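Local coordinates for protein acidic lectin (Psophocarpus tetragonolobus, PDB 1F9K) that binds galactose-type sugars as a legume lectin, holding a calcium and a manganese ion close to its carbohydrate pocket, at residues Leu31-Leu36 with Leu209-Gly214. The protein carries 3 engineered substitutions. Numbering follows the deposited sequence.
Sequences LELTKL and LSATTG
Leu33-Lys35 and Leu209-Thr213 run in nearly the same direction, 20° apart, with the CA atoms of Leu33 and Ala211 6.0 Å from each other and no hydrogen bond between the two segments. This is face-to-face packing inside the legume lectin β-sandwich: strand 31-32 belongs to the sheet that includes strand 222-233, and the chain that follows it lies over strand 204-213 of the seven-stranded sheet. From the latter strand, Leu209, Ala211 and Thr213 present their CB atoms to the partner segment, whereas Ser210 and Thr212 face the other way. Thr212 OG1 is hydrogen-bonded to Gly105 O on that far side. At the end of the segment, Gly214 touches the bound methyl α-D-galactopyranoside.

Leu33 and Thr34 share the small methyl of Ala211 between them. Leu33 CD1 meets Ala211 CB at 3.8 Å and also reaches Leu209 CB, at 4.4 Å; Leu90 and Ile225 add to this apolar layer. Leu33 CD2, the second branch, lies 3.9 Å from Leu209 O. Thr34 turns its CG2 methyl anti to its own carbonyl carbon (chi1, measured to OG1, 65°), which carries the methyl over the Ala211 carbonyl. Its hydroxyl is engaged elsewhere, in a hydrogen bond to His223 ND1, and Thr213 OG1 likewise bonds Ser46 N. Both buried hydroxyls are thus satisfied by residues beyond the two segments. The side chains of Thr34 and Thr213 lie alongside one another, pointing opposite ways, with Thr213 CG2 3.7 Å from Thr34 OG1.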
loop_
_atom_site.group_PDB
_atom_site.type_symbol
_atom_site.label_atom_id
_atom_site.label_comp_id
_atom_site.label_asym_id
_atom_site.label_seq_id
_atom_site.Cartn_x
_atom_site.Cartn_y
_atom_site.Cartn_z
ATOM N N LEU A 31 -19.522 13.110 -7.918
ATOM C CA LEU A 31 -19.432 12.864 -9.352
ATOM C C LEU A 31 -19.994 11.480 -9.655
ATOM O O LEU A 31 -19.422 10.473 -9.237
ATOM C CB LEU A 31 -17.974 12.946 -9.787
ATOM C CG LEU A 31 -17.643 12.440 -11.180
ATOM C CD1 LEU A 31 -18.513 13.163 -12.212
ATOM C CD2 LEU A 31 -16.145 12.645 -11.435
ATOM N N GLU A 32 -21.119 11.438 -10.369
ATOM C CA GLU A 32 -21.775 10.182 -10.711
ATOM C C GLU A 32 -21.368 9.728 -12.104
ATOM O O GLU A 32 -21.796 10.298 -13.102
ATOM C CB GLU A 32 -23.289 10.353 -10.643
ATOM C CG GLU A 32 -24.071 9.055 -10.773
ATOM C CD GLU A 32 -25.575 9.266 -10.844
ATOM O OE1 GLU A 32 -26.029 9.910 -11.815
ATOM O OE2 GLU A 32 -26.294 8.786 -9.938
ATOM N N LEU A 33 -20.558 8.680 -12.168
ATOM C CA LEU A 33 -20.060 8.178 -13.445
ATOM C C LEU A 33 -21.058 7.427 -14.336
ATOM O O LEU A 33 -21.007 7.546 -15.567
ATOM C CB LEU A 33 -18.821 7.300 -13.198
ATOM C CG LEU A 33 -17.557 8.022 -12.710
ATOM C CD1 LEU A 33 -16.500 7.012 -12.299
ATOM C CD2 LEU A 33 -17.035 8.932 -13.816
ATOM N N THR A 34 -21.949 6.655 -13.718
ATOM C CA THR A 34 -22.937 5.873 -14.458
ATOM C C THR A 34 -24.342 6.110 -13.924
ATOM O O THR A 34 -24.508 6.631 -12.814
ATOM C CB THR A 34 -22.629 4.355 -14.364
ATOM O OG1 THR A 34 -22.757 3.897 -13.006
ATOM C CG2 THR A 34 -21.223 4.087 -14.842
ATOM N N LYS A 35 -25.350 5.709 -14.699
ATOM C CA LYS A 35 -26.737 5.888 -14.273
ATOM C C LYS A 35 -27.484 4.576 -14.108
ATOM O O LYS A 35 -27.285 3.638 -14.878
ATOM C CB LYS A 35 -27.498 6.781 -15.254
ATOM C CG LYS A 35 -26.956 8.189 -15.328
ATOM C CD LYS A 35 -27.904 9.140 -16.030
ATOM C CE LYS A 35 -27.248 10.503 -16.172
ATOM N NZ LYS A 35 -26.663 10.949 -14.869
ATOM N N LEU A 36 -28.360 4.524 -13.107
ATOM C CA LEU A 36 -29.131 3.324 -12.831
ATOM C C LEU A 36 -30.536 3.392 -13.427
ATOM O O LEU A 36 -31.211 2.372 -13.563
ATOM C CB LEU A 36 -29.202 3.110 -11.329
ATOM C CG LEU A 36 -28.952 1.691 -10.805
ATOM C CD1 LEU A 36 -27.620 1.110 -11.364
ATOM C CD2 LEU A 36 -28.938 1.744 -9.269
ATOM N N LEU A 209 -11.111 9.090 -14.886
ATOM C CA LEU A 209 -11.863 8.084 -14.149
ATOM C C LEU A 209 -12.997 7.594 -15.051
ATOM O O LEU A 209 -13.683 8.392 -15.678
ATOM C CB LEU A 209 -12.446 8.700 -12.889
ATOM C CG LEU A 209 -11.413 9.028 -11.818
ATOM C CD1 LEU A 209 -12.029 9.863 -10.721
ATOM C CD2 LEU A 209 -10.875 7.722 -11.230
ATOM N N SER A 210 -13.196 6.283 -15.117
ATOM C CA SER A 210 -14.241 5.715 -15.967
ATOM C C SER A 210 -14.982 4.566 -15.281
ATOM O O SER A 210 -14.437 3.913 -14.399
ATOM C CB SER A 210 -13.616 5.225 -17.279
ATOM O OG SER A 210 -14.589 4.647 -18.128
ATOM N N ALA A 211 -16.228 4.334 -15.685
ATOM C CA ALA A 211 -17.051 3.250 -15.127
ATOM C C ALA A 211 -18.179 2.844 -16.087
ATOM O O ALA A 211 -18.630 3.636 -16.914
ATOM C CB ALA A 211 -17.632 3.654 -13.762
ATOM N N THR A 212 -18.632 1.600 -15.965
ATOM C CA THR A 212 -19.680 1.069 -16.832
ATOM C C THR A 212 -20.612 0.068 -16.157
ATOM O O THR A 212 -20.202 -0.682 -15.284
ATOM C CB THR A 212 -19.070 0.346 -18.028
ATOM O OG1 THR A 212 -18.218 -0.713 -17.568
ATOM C CG2 THR A 212 -18.266 1.303 -18.860
ATOM N N THR A 213 -21.870 0.053 -16.572
ATOM C CA THR A 213 -22.818 -0.906 -16.026
ATOM C C THR A 213 -23.002 -2.004 -17.071
ATOM O O THR A 213 -22.665 -1.802 -18.247
ATOM C CB THR A 213 -24.181 -0.274 -15.667
ATOM O OG1 THR A 213 -24.770 0.332 -16.824
ATOM C CG2 THR A 213 -23.996 0.752 -14.572
ATOM N N GLY A 214 -23.537 -3.147 -16.627
ATOM C CA GLY A 214 -23.716 -4.323 -17.467
ATOM C C GLY A 214 -24.483 -4.347 -18.778
ATOM O O GLY A 214 -25.225 -3.441 -19.144
#